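Ribonuclease S-3 (Pyrus pyrifolia, PDB 1IQQ) cleaves RNA as a T2-family ribonuclease of the pear pistil, serving gametophytic self-incompatibility, by which the plant refuses its own pollen. Local coordinates at residues A[145-154]-A[178-186]. Sequence-based numbering, arbitrary orientation.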
loop_
_atom_site.group_PDB
_atom_site.type_symbol
_atom_site.label_atom_id
_atom_site.label_comp_id
_atom_site.label_asym_id
_atom_site.label_seq_id
_atom_site.Cartn_x
_atom_site.Cartn_y
_atom_site.Cartn_z
ATOM N N GLY A 145 -9.111 3.002 12.381
ATOM C CA GLY A 145 -8.037 3.960 12.234
ATOM C C GLY A 145 -8.195 4.725 10.951
ATOM O O GLY A 145 -7.280 5.455 10.558
ATOM N N ALA A 146 -9.332 4.566 10.253
ATOM C CA ALA A 146 -9.525 5.227 8.969
ATOM C C ALA A 146 -10.925 5.766 8.724
ATOM O O ALA A 146 -11.534 5.561 7.690
ATOM C CB ALA A 146 -9.090 4.287 7.820
ATOM N N ASP A 147 -11.418 6.448 9.766
ATOM C CA ASP A 147 -12.670 7.189 9.606
ATOM C C ASP A 147 -13.859 6.333 9.187
ATOM O O ASP A 147 -14.741 6.781 8.455
ATOM C CB ASP A 147 -12.384 8.327 8.577
ATOM C CG ASP A 147 -13.608 9.267 8.305
ATOM O OD1 ASP A 147 -14.107 9.826 9.328
ATOM O OD2 ASP A 147 -14.070 9.441 7.136
ATOM N N ASN A 148 -13.894 5.086 9.665
ATOM C CA ASN A 148 -14.959 4.152 9.395
ATOM C C ASN A 148 -14.959 3.661 7.970
ATOM O O ASN A 148 -15.790 2.820 7.678
ATOM C CB ASN A 148 -16.359 4.804 9.707
ATOM C CG ASN A 148 -17.505 3.814 9.649
ATOM O OD1 ASN A 148 -18.283 3.777 8.668
ATOM N ND2 ASN A 148 -17.677 3.030 10.719
ATOM N N LYS A 149 -14.003 4.078 7.092
ATOM C CA LYS A 149 -14.032 3.726 5.676
ATOM C C LYS A 149 -13.472 2.333 5.420
ATOM O O LYS A 149 -12.548 1.909 6.123
ATOM C CB LYS A 149 -13.316 4.801 4.832
ATOM C CG LYS A 149 -14.000 6.211 4.976
ATOM C CD LYS A 149 -15.499 6.154 4.735
ATOM C CE LYS A 149 -16.147 7.570 4.789
ATOM N NZ LYS A 149 -15.899 8.275 3.587
ATOM N N LYS A 150 -14.063 1.696 4.423
ATOM C CA LYS A 150 -13.702 0.285 4.138
ATOM C C LYS A 150 -12.466 0.135 3.279
ATOM O O LYS A 150 -12.349 0.745 2.230
ATOM C CB LYS A 150 -14.850 -0.363 3.467
ATOM C CG LYS A 150 -16.124 -0.279 4.284
ATOM C CD LYS A 150 -17.286 -0.787 3.372
ATOM C CE LYS A 150 -18.575 -1.154 4.213
ATOM N NZ LYS A 150 -19.074 -0.082 5.191
ATOM N N PRO A 151 -11.534 -0.639 3.796
ATOM C CA PRO A 151 -10.287 -0.849 3.044
ATOM C C PRO A 151 -10.458 -1.967 2.040
ATOM O O PRO A 151 -11.429 -2.688 2.097
ATOM C CB PRO A 151 -9.288 -1.246 4.131
ATOM C CG PRO A 151 -10.171 -2.056 5.114
ATOM C CD PRO A 151 -11.523 -1.260 5.130
ATOM N N LYS A 152 -9.507 -2.039 1.127
ATOM C CA LYS A 152 -9.445 -3.135 0.162
ATOM C C LYS A 152 -8.286 -4.019 0.625
ATOM O O LYS A 152 -7.111 -3.555 0.841
ATOM C CB LYS A 152 -9.214 -2.611 -1.261
ATOM C CG LYS A 152 -9.004 -3.777 -2.266
ATOM C CD LYS A 152 -9.097 -3.251 -3.716
ATOM C CE LYS A 152 -8.839 -4.428 -4.702
ATOM N NZ LYS A 152 -9.005 -3.845 -6.091
ATOM N N LEU A 153 -8.573 -5.329 0.773
ATOM C CA LEU A 153 -7.566 -6.279 1.253
ATOM C C LEU A 153 -7.165 -7.273 0.161
ATOM O O LEU A 153 -7.984 -7.673 -0.667
ATOM C CB LEU A 153 -8.115 -7.058 2.434
ATOM C CG LEU A 153 -7.892 -6.497 3.839
ATOM C CD1 LEU A 153 -8.507 -5.114 3.931
ATOM C CD2 LEU A 153 -8.551 -7.419 4.851
ATOM N N LYS A 154 -5.904 -7.696 0.224
ATOM C CA LYS A 154 -5.362 -8.710 -0.699
ATOM C C LYS A 154 -4.756 -9.796 0.156
ATOM O O LYS A 154 -4.013 -9.519 1.109
ATOM C CB LYS A 154 -4.233 -8.129 -1.561
ATOM C CG LYS A 154 -3.723 -9.192 -2.528
ATOM C CD LYS A 154 -2.616 -8.593 -3.451
ATOM C CE LYS A 154 -2.359 -9.451 -4.664
ATOM N NZ LYS A 154 -1.561 -8.600 -5.628
ATOM N N PHE A 178 -10.806 10.051 3.880
ATOM C CA PHE A 178 -10.912 8.691 3.399
ATOM C C PHE A 178 -12.293 8.463 2.769
ATOM O O PHE A 178 -13.280 9.171 3.082
ATOM C CB PHE A 178 -10.783 7.744 4.579
ATOM C CG PHE A 178 -9.407 7.683 5.178
ATOM C CD1 PHE A 178 -8.335 7.173 4.453
ATOM C CD2 PHE A 178 -9.198 8.120 6.484
ATOM C CE1 PHE A 178 -7.046 7.083 5.052
ATOM C CE2 PHE A 178 -7.945 8.060 7.130
ATOM C CZ PHE A 178 -6.835 7.524 6.406
ATOM N N ILE A 179 -12.343 7.505 1.866
ATOM C CA ILE A 179 -13.576 7.022 1.294
ATOM C C ILE A 179 -13.514 5.521 1.290
ATOM O O ILE A 179 -12.452 4.933 1.426
ATOM C CB ILE A 179 -13.830 7.470 -0.142
ATOM C CG1 ILE A 179 -12.758 6.919 -1.115
ATOM C CG2 ILE A 179 -13.918 9.000 -0.192
ATOM C CD1 ILE A 179 -13.058 7.255 -2.533
ATOM N N ASP A 180 -14.682 4.875 1.174
ATOM C CA ASP A 180 -14.656 3.412 1.061
ATOM C C ASP A 180 -13.964 3.055 -0.274
ATOM O O ASP A 180 -14.166 3.691 -1.324
ATOM C CB ASP A 180 -16.097 2.854 0.997
ATOM C CG ASP A 180 -16.863 2.974 2.287
ATOM O OD1 ASP A 180 -16.298 2.967 3.382
ATOM O OD2 ASP A 180 -18.125 3.018 2.136
ATOM N N CYS A 181 -13.168 1.964 -0.270
ATOM C CA CYS A 181 -12.522 1.517 -1.484
ATOM C C CYS A 181 -13.562 0.790 -2.358
ATOM O O CYS A 181 -14.262 -0.099 -1.882
ATOM C CB CYS A 181 -11.415 0.531 -1.159
ATOM S SG CYS A 181 -9.914 1.252 -0.414
ATOM N N PRO A 182 -13.672 1.194 -3.630
ATOM C CA PRO A 182 -14.615 0.550 -4.537
ATOM C C PRO A 182 -13.867 -0.716 -5.104
ATOM O O PRO A 182 -12.687 -0.904 -4.865
ATOM C CB PRO A 182 -14.910 1.669 -5.560
ATOM C CG PRO A 182 -13.542 2.412 -5.743
ATOM C CD PRO A 182 -13.004 2.390 -4.232
ATOM N N HIS A 183 -14.541 -1.585 -5.775
ATOM C CA HIS A 183 -13.830 -2.693 -6.378
ATOM C C HIS A 183 -13.027 -3.726 -5.566
ATOM O O HIS A 183 -11.828 -4.007 -5.867
ATOM C CB HIS A 183 -12.956 -2.171 -7.503
ATOM C CG HIS A 183 -13.650 -1.122 -8.317
ATOM N ND1 HIS A 183 -14.991 -1.233 -8.635
ATOM C CD2 HIS A 183 -13.226 0.038 -8.854
ATOM C CE1 HIS A 183 -15.359 -0.183 -9.344
ATOM N NE2 HIS A 183 -14.310 0.605 -9.490
ATOM N N PRO A 184 -13.648 -4.305 -4.530
ATOM C CA PRO A 184 -12.945 -5.329 -3.750
ATOM C C PRO A 184 -12.826 -6.556 -4.666
ATOM O O PRO A 184 -13.579 -6.689 -5.667
ATOM C CB PRO A 184 -13.916 -5.667 -2.606
ATOM C CG PRO A 184 -15.230 -5.114 -3.051
ATOM C CD PRO A 184 -14.878 -3.886 -3.821
ATOM N N PHE A 185 -11.843 -7.391 -4.348
ATOM C CA PHE A 185 -11.694 -8.626 -5.134
ATOM C C PHE A 185 -12.897 -9.588 -5.003
ATOM O O PHE A 185 -13.535 -9.618 -3.950
ATOM C CB PHE A 185 -10.440 -9.355 -4.716
ATOM C CG PHE A 185 -9.156 -8.578 -4.997
ATOM C CD1 PHE A 185 -8.905 -8.014 -6.253
ATOM C CD2 PHE A 185 -8.234 -8.431 -3.984
ATOM C CE1 PHE A 185 -7.721 -7.299 -6.487
ATOM C CE2 PHE A 185 -7.017 -7.696 -4.227
ATOM C CZ PHE A 185 -6.794 -7.155 -5.466
ATOM N N GLU A 186 -13.228 -10.293 -6.092
ATOM C CA GLU A 186 -14.341 -11.276 -6.084
ATOM C C GLU A 186 -13.808 -12.559 -5.461
ATOM O O GLU A 186 -12.615 -12.913 -5.566
ATOM C CB GLU A 186 -14.864 -11.535 -7.515
ATOM C CG GLU A 186 -15.369 -10.250 -8.171
ATOM C CD GLU A 186 -16.078 -10.434 -9.531
ATOM O OE1 GLU A 186 -16.307 -11.598 -9.985
ATOM O OE2 GLU A 186 -16.436 -9.380 -10.122
HETATM O O HOH W 1 -17.867 2.970 5.559
HETATM O O HOH W 2 -17.125 6.403 1.147
HETATM O O HOH W 3 -10.589 3.195 2.513
HETATM O O HOH W 4 -10.388 -6.850 -1.932
#
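Lys150 N gives Asp180 OD1 a hydrogen bond of 2.8 Å, on its anti side and 26° out of the carboxylate plane, while Cys181 N bonds Lys150 O at 2.9 Å. Lys149, kinked at its second and fourth torsions, curls its NZ back to Phe178 O (2.8 Å), well tilted from the carbonyl plane; Lys152, stretched out with CG anti to the backbone N (chi1 174°), sends NZ to His183 O (2.8 Å), almost in line with the carbonyl (161°). One water bridges Lys150 O and Ile179 O, another Leu153 O and Phe185 N. Lys152 CE lies over one face of Phe185, 3.6 Å from the ring centroid, its NZ adding an off-centre cation-pi interaction; Lys154 CB meets the ring edge. Replacing Phe185 with an alanine would probably uncover Lys152 CE and Lys154 CB, leaving the ammonium group its His183 O bond but no cation-pi partner. Ala146 CB sits over the Phe178 ring in a CH-pi contact (4.0 Å to the centroid), and Asp147 CB touches its edge. Cys181, disulfide-bonded to Cys170 of strand 161-171, packs its CB against that of Lys152. The arrangement joins a type I' turn (Ala146 to Lys149) and the start of strand 152-158 to the short strand 178-179 and the chain that leaves it, both strands pairing with 161-171 in the central sheet of the RNase T2 fold.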